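Local coordinates for protein bifunctional cytochrome P450/NADPH--P450 reductase (PDB 7F3H) that probably hydroxylates organic substrates at a heme iron, using electrons passed from NADPH by a reductase fused to the same polypeptide, at residues T311-L322 / L412-L420; I54-L65 / Q356-H367. All coordinates share one frame; numbering follows the deposited sequence.

Interaction 1: residues T311-L322 / L412-L420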
loop_
_atom_site.group_PDB
_atom_site.type_symbol
_atom_site.label_atom_id
_atom_site.label_comp_id
_atom_site.label_asym_id
_atom_site.label_seq_id
_atom_site.Cartn_x
_atom_site.Cartn_y
_atom_site.Cartn_z
ATOM N N THR A 311 -7.871 22.064 -7.074
ATOM C CA THR A 311 -9.005 21.235 -7.455
ATOM C C THR A 311 -9.051 19.983 -6.601
ATOM O O THR A 311 -10.087 19.662 -6.007
ATOM C CB THR A 311 -8.939 20.875 -8.929
ATOM O OG1 THR A 311 -8.678 22.061 -9.680
ATOM C CG2 THR A 311 -10.277 20.257 -9.366
ATOM N N VAL A 312 -7.912 19.290 -6.491
ATOM C CA VAL A 312 -7.872 18.052 -5.726
ATOM C C VAL A 312 -8.302 18.299 -4.291
ATOM O O VAL A 312 -9.067 17.510 -3.714
ATOM C CB VAL A 312 -6.468 17.426 -5.789
ATOM C CG1 VAL A 312 -6.423 16.193 -4.884
ATOM C CG2 VAL A 312 -6.110 17.051 -7.231
ATOM N N MET A 313 -7.855 19.418 -3.706
ATOM C CA MET A 313 -8.137 19.682 -2.302
ATOM C C MET A 313 -9.576 20.141 -2.088
ATOM O O MET A 313 -10.087 20.050 -0.968
ATOM C CB MET A 313 -7.149 20.715 -1.744
ATOM C CG MET A 313 -5.692 20.240 -1.769
ATOM S SD MET A 313 -5.484 18.513 -1.188
ATOM C CE MET A 313 -6.157 18.569 0.468
ATOM N N ARG A 314 -10.261 20.558 -3.146
ATOM C CA ARG A 314 -11.670 20.903 -3.051
ATOM C C ARG A 314 -12.588 19.699 -3.181
ATOM O O ARG A 314 -13.799 19.859 -3.054
ATOM C CB ARG A 314 -12.029 21.935 -4.125
ATOM C CG ARG A 314 -11.534 23.344 -3.779
ATOM C CD ARG A 314 -11.656 24.282 -4.953
ATOM N NE ARG A 314 -13.013 24.815 -5.073
ATOM C CZ ARG A 314 -13.521 25.339 -6.188
ATOM N NH1 ARG A 314 -12.784 25.416 -7.293
ATOM N NH2 ARG A 314 -14.768 25.797 -6.201
ATOM N N LEU A 315 -12.038 18.505 -3.426
ATOM C CA LEU A 315 -12.828 17.286 -3.541
ATOM C C LEU A 315 -13.393 16.848 -2.193
ATOM O O LEU A 315 -12.760 17.023 -1.150
ATOM C CB LEU A 315 -11.971 16.158 -4.075
ATOM C CG LEU A 315 -11.466 16.217 -5.500
ATOM C CD1 LEU A 315 -10.531 15.045 -5.627
ATOM C CD2 LEU A 315 -12.604 16.135 -6.481
ATOM N N ASP A 316 -14.588 16.221 -2.234
ATOM C CA ASP A 316 -15.215 15.678 -1.025
ATOM C C ASP A 316 -15.648 14.219 -1.179
ATOM O O ASP A 316 -15.297 13.363 -0.348
ATOM C CB ASP A 316 -16.444 16.488 -0.615
ATOM C CG ASP A 316 -17.280 15.752 0.380
ATOM O OD1 ASP A 316 -16.718 15.304 1.409
ATOM O OD2 ASP A 316 -18.464 15.544 0.114
ATOM N N VAL A 317 -16.419 13.936 -2.239
ATOM C CA VAL A 317 -16.890 12.578 -2.482
ATOM C C VAL A 317 -15.709 11.630 -2.717
ATOM O O VAL A 317 -15.603 10.575 -2.083
ATOM C CB VAL A 317 -17.856 12.568 -3.685
ATOM C CG1 VAL A 317 -18.191 11.135 -4.119
ATOM C CG2 VAL A 317 -19.119 13.355 -3.357
ATOM N N ILE A 318 -14.793 12.004 -3.619
ATOM C CA ILE A 318 -13.702 11.099 -4.016
ATOM C C ILE A 318 -12.785 10.751 -2.836
ATOM O O ILE A 318 -12.475 9.563 -2.654
ATOM C CB ILE A 318 -12.958 11.681 -5.218
ATOM C CG1 ILE A 318 -13.769 11.437 -6.501
ATOM C CG2 ILE A 318 -11.558 11.148 -5.342
ATOM C CD1 ILE A 318 -13.121 12.024 -7.754
ATOM N N PRO A 319 -12.313 11.715 -2.018
ATOM C CA PRO A 319 -11.616 11.338 -0.782
ATOM C C PRO A 319 -12.390 10.356 0.091
ATOM O O PRO A 319 -11.802 9.412 0.632
ATOM C CB PRO A 319 -11.424 12.689 -0.070
ATOM C CG PRO A 319 -11.427 13.690 -1.138
ATOM C CD PRO A 319 -12.366 13.184 -2.180
ATOM N N ARG A 320 -13.693 10.565 0.295
ATOM C CA ARG A 320 -14.403 9.662 1.200
ATOM C C ARG A 320 -14.566 8.277 0.582
ATOM O O ARG A 320 -14.482 7.257 1.290
ATOM C CB ARG A 320 -15.733 10.285 1.569
ATOM C CG ARG A 320 -15.579 11.460 2.546
ATOM C CD ARG A 320 -16.933 11.950 3.054
ATOM N NE ARG A 320 -17.684 12.684 2.042
ATOM C CZ ARG A 320 -18.907 12.369 1.602
ATOM N NH1 ARG A 320 -19.554 11.294 2.072
ATOM N NH2 ARG A 320 -19.495 13.144 0.686
ATOM N N ILE A 321 -14.708 8.222 -0.741
ATOM C CA ILE A 321 -14.666 6.948 -1.452
ATOM C C ILE A 321 -13.386 6.209 -1.124
ATOM O O ILE A 321 -13.405 5.007 -0.843
ATOM C CB ILE A 321 -14.765 7.166 -2.975
ATOM C CG1 ILE A 321 -16.196 7.490 -3.385
ATOM C CG2 ILE A 321 -14.234 5.947 -3.714
ATOM C CD1 ILE A 321 -16.266 8.044 -4.775
ATOM N N LEU A 322 -12.255 6.919 -1.195
ATOM C CA LEU A 322 -10.969 6.263 -0.974
ATOM C C LEU A 322 -10.846 5.776 0.465
ATOM O O LEU A 322 -10.391 4.646 0.703
ATOM C CB LEU A 322 -9.815 7.197 -1.348
ATOM C CG LEU A 322 -9.532 7.402 -2.850
ATOM C CD1 LEU A 322 -8.420 8.444 -3.080
ATOM C CD2 LEU A 322 -9.133 6.094 -3.536
ATOM N N LEU A 412 -2.662 9.217 -1.342
ATOM C CA LEU A 412 -4.037 9.700 -1.424
ATOM C C LEU A 412 -4.160 10.815 -2.449
ATOM O O LEU A 412 -5.141 10.866 -3.206
ATOM C CB LEU A 412 -4.539 10.149 -0.049
ATOM C CG LEU A 412 -4.786 8.994 0.943
ATOM C CD1 LEU A 412 -5.152 9.536 2.320
ATOM C CD2 LEU A 412 -5.854 8.024 0.431
ATOM N N THR A 413 -3.168 11.699 -2.527
ATOM C CA THR A 413 -3.214 12.720 -3.565
ATOM C C THR A 413 -3.199 12.071 -4.945
ATOM O O THR A 413 -3.962 12.462 -5.855
ATOM C CB THR A 413 -2.035 13.680 -3.399
ATOM O OG1 THR A 413 -2.008 14.153 -2.046
ATOM C CG2 THR A 413 -2.128 14.873 -4.336
ATOM N N GLU A 414 -2.320 11.082 -5.122
ATOM C CA GLU A 414 -2.111 10.519 -6.440
ATOM C C GLU A 414 -3.446 9.918 -6.900
ATOM O O GLU A 414 -3.900 10.128 -8.030
ATOM C CB GLU A 414 -1.195 9.320 -6.401
ATOM C CG GLU A 414 -0.306 9.284 -7.624
ATOM C CD GLU A 414 0.339 7.947 -7.987
ATOM O OE1 GLU A 414 -0.270 6.883 -7.752
ATOM O OE2 GLU A 414 1.600 7.874 -7.621
ATOM N N ALA A 415 -4.075 9.149 -5.996
ATOM C CA ALA A 415 -5.321 8.417 -6.255
ATOM C C ALA A 415 -6.510 9.352 -6.469
ATOM O O ALA A 415 -7.315 9.150 -7.395
ATOM C CB ALA A 415 -5.600 7.488 -5.080
ATOM N N LYS A 416 -6.661 10.368 -5.605
ATOM C CA LYS A 416 -7.678 11.380 -5.848
ATOM C C LYS A 416 -7.566 11.919 -7.272
ATOM O O LYS A 416 -8.559 11.956 -8.008
ATOM C CB LYS A 416 -7.544 12.511 -4.828
ATOM C CG LYS A 416 -7.914 12.144 -3.423
ATOM C CD LYS A 416 -7.656 13.314 -2.505
ATOM C CE LYS A 416 -7.400 12.828 -1.091
ATOM N NZ LYS A 416 -7.531 13.855 -0.016
ATOM N N LEU A 417 -6.346 12.298 -7.689
ATOM C CA LEU A 417 -6.147 12.925 -9.001
ATOM C C LEU A 417 -6.436 11.967 -10.148
ATOM O O LEU A 417 -7.052 12.346 -11.157
ATOM C CB LEU A 417 -4.718 13.437 -9.117
ATOM C CG LEU A 417 -4.330 13.957 -10.490
ATOM C CD1 LEU A 417 -5.220 15.114 -10.919
ATOM C CD2 LEU A 417 -2.885 14.384 -10.452
ATOM N N ALA A 418 -5.919 10.746 -10.047
ATOM C CA ALA A 418 -6.169 9.737 -11.067
ATOM C C ALA A 418 -7.665 9.545 -11.253
ATOM O O ALA A 418 -8.168 9.541 -12.383
ATOM C CB ALA A 418 -5.491 8.416 -10.689
ATOM N N LEU A 419 -8.389 9.392 -10.140
ATOM C CA LEU A 419 -9.823 9.136 -10.215
ATOM C C LEU A 419 -10.552 10.323 -10.828
ATOM O O LEU A 419 -11.429 10.156 -11.684
ATOM C CB LEU A 419 -10.353 8.831 -8.808
ATOM C CG LEU A 419 -10.195 7.363 -8.365
ATOM C CD1 LEU A 419 -10.384 7.097 -6.840
ATOM C CD2 LEU A 419 -11.144 6.487 -9.178
ATOM N N LEU A 420 -10.186 11.533 -10.392
ATOM C CA LEU A 420 -10.750 12.759 -10.936
ATOM C C LEU A 420 -10.621 12.803 -12.452
ATOM O O LEU A 420 -11.607 13.013 -13.171
ATOM C CB LEU A 420 -10.033 13.958 -10.296
ATOM C CG LEU A 420 -10.424 15.364 -10.742
ATOM C CD1 LEU A 420 -11.910 15.593 -10.489
ATOM C CD2 LEU A 420 -9.575 16.374 -10.031
#
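L322 pushes its isobutyl group into the helix of L412-L420 as a knob among L412, A415, K416 and L419. Its CD1 methyl comes within 3.6 Å of A415 CB and lies just as close to the backbone at K416 N. The other branch turns to L419, and the two leucines meet tip to tip, L322 CD2 to L419 CD1 at 3.7 Å. The packing is reciprocal, for K416 fills a hole made by V312, I318, P319 and L322. The aliphatic chain of the lysine does much of the filling: K416 CB touches V312 CG1 at 3.8 Å, and the K416 side chain crosses that of P319 at about a right angle, with K416 CD 4.0 Å from P319 CG.

I318, P319 and L322 belong to helix K of the cytochrome P450 fold and K416 to helix L, while V312 sits on the preceding short helix 309-313; the axes of 317-322 and 412-420 make an angle of 121°. Helix L follows the heme-binding loop, and helix K bears the family's ExxR motif. I318 works both branches against helix L. Its CG2 is anti to the backbone N and settles on K416 CA, whereas CG1 and CD1 run out fully extended (chi2 178°) and bring CD1 to L420 N at 4.0 Å. Ahead of helix K, L315 slides past K416 with CD1 and meets L420 CD1 with CD2. At the far end T311 CG2 approaches L420 CD2 at 4.0 Å, while the T311 hydroxyl is bonded to T308 N. Off the interface, R320 grips the D316 carboxylate side-on, R320 NE to D316 OD1 and R320 NH2 to D316 OD2, while its NH1 forms a salt bridge with D380.

Interaction 2: residues I54-L65 / Q356-H367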
loop_
_atom_site.group_PDB
_atom_site.type_symbol
_atom_site.label_atom_id
_atom_site.label_comp_id
_atom_site.label_asym_id
_atom_site.label_seq_id
_atom_site.Cartn_x
_atom_site.Cartn_y
_atom_site.Cartn_z
ATOM N N ILE A 54 -0.248 -15.567 15.592
ATOM C CA ILE A 54 -1.340 -14.956 16.346
ATOM C C ILE A 54 -1.958 -13.856 15.494
ATOM O O ILE A 54 -1.231 -13.050 14.892
ATOM C CB ILE A 54 -0.857 -14.414 17.701
ATOM C CG1 ILE A 54 -0.139 -15.539 18.453
ATOM C CG2 ILE A 54 -2.018 -13.847 18.513
ATOM C CD1 ILE A 54 0.348 -15.153 19.801
ATOM N N GLN A 55 -3.301 -13.839 15.433
ATOM C CA GLN A 55 -4.070 -12.845 14.679
ATOM C C GLN A 55 -4.982 -12.037 15.608
ATOM O O GLN A 55 -5.729 -12.621 16.407
ATOM C CB GLN A 55 -4.907 -13.525 13.589
ATOM C CG GLN A 55 -4.085 -14.213 12.490
ATOM C CD GLN A 55 -3.530 -13.244 11.475
ATOM O OE1 GLN A 55 -3.938 -12.082 11.405
ATOM N NE2 GLN A 55 -2.618 -13.724 10.656
ATOM N N ALA A 56 -4.926 -10.697 15.500
ATOM C CA ALA A 56 -5.716 -9.819 16.360
ATOM C C ALA A 56 -6.569 -8.852 15.559
ATOM O O ALA A 56 -6.074 -8.210 14.632
ATOM C CB ALA A 56 -4.837 -9.007 17.275
ATOM N N TYR A 57 -7.827 -8.683 15.995
ATOM C CA TYR A 57 -8.822 -7.876 15.294
ATOM C C TYR A 57 -9.863 -7.210 16.210
ATOM O O TYR A 57 -10.652 -6.387 15.736
ATOM C CB TYR A 57 -9.480 -8.746 14.202
ATOM C CG TYR A 57 -9.952 -10.099 14.695
ATOM C CD1 TYR A 57 -9.046 -11.165 14.788
ATOM C CD2 TYR A 57 -11.286 -10.334 15.027
ATOM C CE1 TYR A 57 -9.435 -12.390 15.255
ATOM C CE2 TYR A 57 -11.687 -11.583 15.480
ATOM C CZ TYR A 57 -10.752 -12.598 15.596
ATOM O OH TYR A 57 -11.128 -13.842 16.031
ATOM N N ASP A 58 -9.902 -7.575 17.500
ATOM C CA ASP A 58 -10.738 -6.848 18.471
ATOM C C ASP A 58 -10.230 -5.414 18.615
ATOM O O ASP A 58 -9.030 -5.217 18.885
ATOM C CB ASP A 58 -10.711 -7.523 19.844
ATOM C CG ASP A 58 -11.636 -6.839 20.857
ATOM O OD1 ASP A 58 -12.844 -7.094 20.786
ATOM O OD2 ASP A 58 -11.177 -6.085 21.735
ATOM N N PRO A 59 -11.093 -4.398 18.470
ATOM C CA PRO A 59 -10.593 -3.008 18.518
ATOM C C PRO A 59 -9.879 -2.650 19.818
ATOM O O PRO A 59 -8.839 -1.985 19.772
ATOM C CB PRO A 59 -11.862 -2.163 18.301
ATOM C CG PRO A 59 -12.841 -3.091 17.599
ATOM C CD PRO A 59 -12.536 -4.469 18.169
ATOM N N ASN A 60 -10.327 -3.142 20.972
ATOM C CA ASN A 60 -9.620 -2.736 22.187
ATOM C C ASN A 60 -8.269 -3.445 22.321
ATOM O O ASN A 60 -7.263 -2.823 22.735
ATOM C CB ASN A 60 -10.486 -3.016 23.401
ATOM C CG ASN A 60 -11.767 -2.231 23.394
ATOM O OD1 ASN A 60 -11.791 -1.027 23.085
ATOM N ND2 ASN A 60 -12.861 -2.910 23.729
ATOM N N LEU A 61 -8.234 -4.745 21.967
ATOM C CA LEU A 61 -6.971 -5.487 21.908
ATOM C C LEU A 61 -6.011 -4.800 20.967
ATOM O O LEU A 61 -4.843 -4.589 21.310
ATOM C CB LEU A 61 -7.198 -6.944 21.467
ATOM C CG LEU A 61 -7.976 -7.874 22.428
ATOM C CD1 LEU A 61 -8.079 -9.319 21.906
ATOM C CD2 LEU A 61 -7.384 -7.837 23.847
ATOM N N VAL A 62 -6.508 -4.361 19.813
ATOM C CA VAL A 62 -5.617 -3.728 18.860
ATOM C C VAL A 62 -5.103 -2.414 19.416
ATOM O O VAL A 62 -3.925 -2.083 19.238
ATOM C CB VAL A 62 -6.310 -3.514 17.505
ATOM C CG1 VAL A 62 -5.455 -2.602 16.651
ATOM C CG2 VAL A 62 -6.503 -4.839 16.800
ATOM N N ALA A 63 -5.947 -1.664 20.137
ATOM C CA ALA A 63 -5.452 -0.485 20.848
ATOM C C ALA A 63 -4.256 -0.845 21.721
ATOM O O ALA A 63 -3.234 -0.141 21.735
ATOM C CB ALA A 63 -6.557 0.137 21.698
ATOM N N GLU A 64 -4.351 -1.964 22.433
ATOM C CA GLU A 64 -3.219 -2.387 23.254
ATOM C C GLU A 64 -1.989 -2.685 22.398
ATOM O O GLU A 64 -0.884 -2.225 22.709
ATOM C CB GLU A 64 -3.607 -3.598 24.092
ATOM C CG GLU A 64 -4.715 -3.293 25.074
ATOM C CD GLU A 64 -4.770 -4.301 26.183
ATOM O OE1 GLU A 64 -5.640 -5.202 26.125
ATOM O OE2 GLU A 64 -3.945 -4.189 27.126
ATOM N N LEU A 65 -2.172 -3.424 21.289
ATOM C CA LEU A 65 -1.073 -3.822 20.400
ATOM C C LEU A 65 -0.450 -2.649 19.658
ATOM O O LEU A 65 0.656 -2.795 19.111
ATOM C CB LEU A 65 -1.573 -4.814 19.350
ATOM C CG LEU A 65 -2.005 -6.141 19.928
ATOM C CD1 LEU A 65 -2.896 -6.810 18.926
ATOM C CD2 LEU A 65 -0.769 -6.997 20.260
ATOM N N GLN A 356 5.335 -12.290 17.785
ATOM C CA GLN A 356 4.631 -11.429 16.830
ATOM C C GLN A 356 3.117 -11.559 16.989
ATOM O O GLN A 356 2.591 -12.666 17.156
ATOM C CB GLN A 356 4.980 -11.814 15.389
ATOM C CG GLN A 356 6.298 -11.303 14.869
ATOM C CD GLN A 356 6.487 -11.632 13.412
ATOM O OE1 GLN A 356 5.847 -11.044 12.546
ATOM N NE2 GLN A 356 7.337 -12.607 13.132
ATOM N N VAL A 357 2.411 -10.440 16.875
ATOM C CA VAL A 357 0.951 -10.430 16.757
ATOM C C VAL A 357 0.588 -9.678 15.490
ATOM O O VAL A 357 0.985 -8.517 15.319
ATOM C CB VAL A 357 0.267 -9.792 17.971
ATOM C CG1 VAL A 357 -1.259 -9.846 17.791
ATOM C CG2 VAL A 357 0.708 -10.492 19.232
ATOM N N ALA A 358 -0.049 -10.376 14.553
ATOM C CA ALA A 358 -0.514 -9.748 13.325
ATOM C C ALA A 358 -1.825 -8.999 13.571
ATOM O O ALA A 358 -2.748 -9.531 14.201
ATOM C CB ALA A 358 -0.666 -10.803 12.223
ATOM N N LEU A 359 -1.912 -7.765 13.072
ATOM C CA LEU A 359 -3.193 -7.059 13.026
ATOM C C LEU A 359 -3.997 -7.542 11.822
ATOM O O LEU A 359 -3.633 -7.269 10.667
ATOM C CB LEU A 359 -2.997 -5.548 12.964
ATOM C CG LEU A 359 -1.987 -4.872 13.886
ATOM C CD1 LEU A 359 -2.035 -3.389 13.673
ATOM C CD2 LEU A 359 -2.316 -5.180 15.316
ATOM N N LEU A 360 -5.128 -8.196 12.073
ATOM C CA LEU A 360 -5.949 -8.732 10.980
ATOM C C LEU A 360 -6.866 -7.622 10.447
ATOM O O LEU A 360 -8.060 -7.546 10.746
ATOM C CB LEU A 360 -6.711 -9.963 11.465
ATOM C CG LEU A 360 -7.493 -10.752 10.428
ATOM C CD1 LEU A 360 -6.594 -11.259 9.274
ATOM C CD2 LEU A 360 -8.229 -11.899 11.123
ATOM N N ILE A 361 -6.264 -6.782 9.584
ATOM C CA ILE A 361 -6.910 -5.527 9.172
ATOM C C ILE A 361 -8.307 -5.728 8.599
ATOM O O ILE A 361 -9.220 -4.980 8.981
ATOM C CB ILE A 361 -5.989 -4.767 8.200
ATOM C CG1 ILE A 361 -4.630 -4.406 8.817
ATOM C CG2 ILE A 361 -6.667 -3.495 7.678
ATOM C CD1 ILE A 361 -4.703 -3.407 10.036
ATOM N N PRO A 362 -8.559 -6.665 7.686
ATOM C CA PRO A 362 -9.937 -6.826 7.207
ATOM C C PRO A 362 -10.925 -7.113 8.319
ATOM O O PRO A 362 -12.038 -6.568 8.310
ATOM C CB PRO A 362 -9.842 -7.998 6.225
ATOM C CG PRO A 362 -8.439 -8.078 5.875
ATOM C CD PRO A 362 -7.641 -7.591 7.009
ATOM N N ALA A 363 -10.553 -7.962 9.281
ATOM C CA ALA A 363 -11.474 -8.260 10.366
ATOM C C ALA A 363 -11.647 -7.046 11.275
ATOM O O ALA A 363 -12.752 -6.787 11.765
ATOM C CB ALA A 363 -10.990 -9.482 11.139
ATOM N N LEU A 364 -10.560 -6.301 11.523
ATOM C CA LEU A 364 -10.626 -5.080 12.333
ATOM C C LEU A 364 -11.460 -3.992 11.653
ATOM O O LEU A 364 -12.282 -3.311 12.294
ATOM C CB LEU A 364 -9.208 -4.584 12.616
ATOM C CG LEU A 364 -9.066 -3.195 13.244
ATOM C CD1 LEU A 364 -9.545 -3.148 14.688
ATOM C CD2 LEU A 364 -7.656 -2.768 13.155
ATOM N N HIS A 365 -11.223 -3.782 10.360
ATOM C CA HIS A 365 -11.908 -2.752 9.602
ATOM C C HIS A 365 -13.393 -3.039 9.462
ATOM O O HIS A 365 -14.140 -2.165 8.994
ATOM C CB HIS A 365 -11.241 -2.629 8.246
ATOM C CG HIS A 365 -10.014 -1.776 8.263
ATOM N ND1 HIS A 365 -9.352 -1.405 7.114
ATOM C CD2 HIS A 365 -9.352 -1.183 9.287
ATOM C CE1 HIS A 365 -8.330 -0.624 7.427
ATOM N NE2 HIS A 365 -8.312 -0.470 8.741
ATOM N N ARG A 366 -13.812 -4.263 9.797
ATOM C CA ARG A 366 -15.194 -4.705 9.728
ATOM C C ARG A 366 -15.729 -5.209 11.069
ATOM O O ARG A 366 -16.681 -5.990 11.094
ATOM C CB ARG A 366 -15.311 -5.812 8.690
ATOM C CG ARG A 366 -15.096 -5.358 7.297
ATOM C CD ARG A 366 -15.337 -6.542 6.430
ATOM N NE ARG A 366 -14.779 -6.345 5.112
ATOM C CZ ARG A 366 -15.492 -6.438 3.997
ATOM N NH1 ARG A 366 -16.780 -6.727 4.085
ATOM N NH2 ARG A 366 -14.917 -6.233 2.807
ATOM N N HIS A 367 -15.131 -4.823 12.177
ATOM C CA HIS A 367 -15.568 -5.368 13.462
ATOM C C HIS A 367 -16.911 -4.769 13.862
ATOM O O HIS A 367 -17.026 -3.543 13.945
ATOM C CB HIS A 367 -14.537 -5.096 14.557
ATOM C CG HIS A 367 -14.680 -6.013 15.730
ATOM N ND1 HIS A 367 -15.810 -6.023 16.522
ATOM C CD2 HIS A 367 -13.875 -6.988 16.212
ATOM C CE1 HIS A 367 -15.672 -6.930 17.474
ATOM N NE2 HIS A 367 -14.513 -7.540 17.296
HETATM O O HOH W 1 1.898 -14.035 14.502
#
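The mixed beta sheet of the cytochrome P450 fold pairs I54-A56 with V357-L359 in parallel, and the chain leaves both strands for short helices, 59-65 (helix B) and 361-365, that pack together beyond the sheet. Three backbone bonds set the register: A358 N to I54 O, A56 N to A358 O at 2.8 Å, and L360 N to A56 O, the last where the second strand gives way to an inverse gamma turn centred on L360. A water continues the ladder, accepting from I54 N and donating to Q356 O.

On the sheet face bearing A56 and L359, helix B lays L65 across V357 at about a right angle, with L65 CD1 3.6 Å from V357 CG1, and the same methyl reaches L359 CD2. V62 meets L364 tip to tip, CG2 to CD1. Y57 holds CG between its backbone N and carbonyl carbon (chi1 49°), which sends the ring alongside L360, pointing the same way, and its hydroxyl on to I39 O. Meanwhile Y57 CB presses on A363 CB at 3.5 Å.

H367 offers a ring face to P59: P59 CD sits 3.6 Å from the ring centroid and 17° off its normal, a CH-pi contact. The imidazole is also held at ND1 by A369 N. With an alanine here, P59 CD would probably lose the surface it rests on and A369 N its acceptor. The neighbouring D58 caps helix B, its OD2 receiving L61 N through the anti lone pair at 3.2 Å and N60 N in a weaker bond.

Interactions 1 and 2 show how one P450 fold is knit from contacts distant in sequence: their segments alternate along the chain, 54-65, 311-322, 356-367, 412-420. The centres lie about 28 Å apart and the nearest atoms about 9 Å, without touching. Both come close to the cofactor, the side chain of L412 in interaction 1 about 6 Å from the heme and that of L359 in interaction 2 about 7 Å. One is helix against helix, the other begins as a sheet ladder. Helix 317-329 joins them: after packing on helix 408-425 it presents R327, the arginine of its ExxR motif, whose NH1 bonds to H365 O.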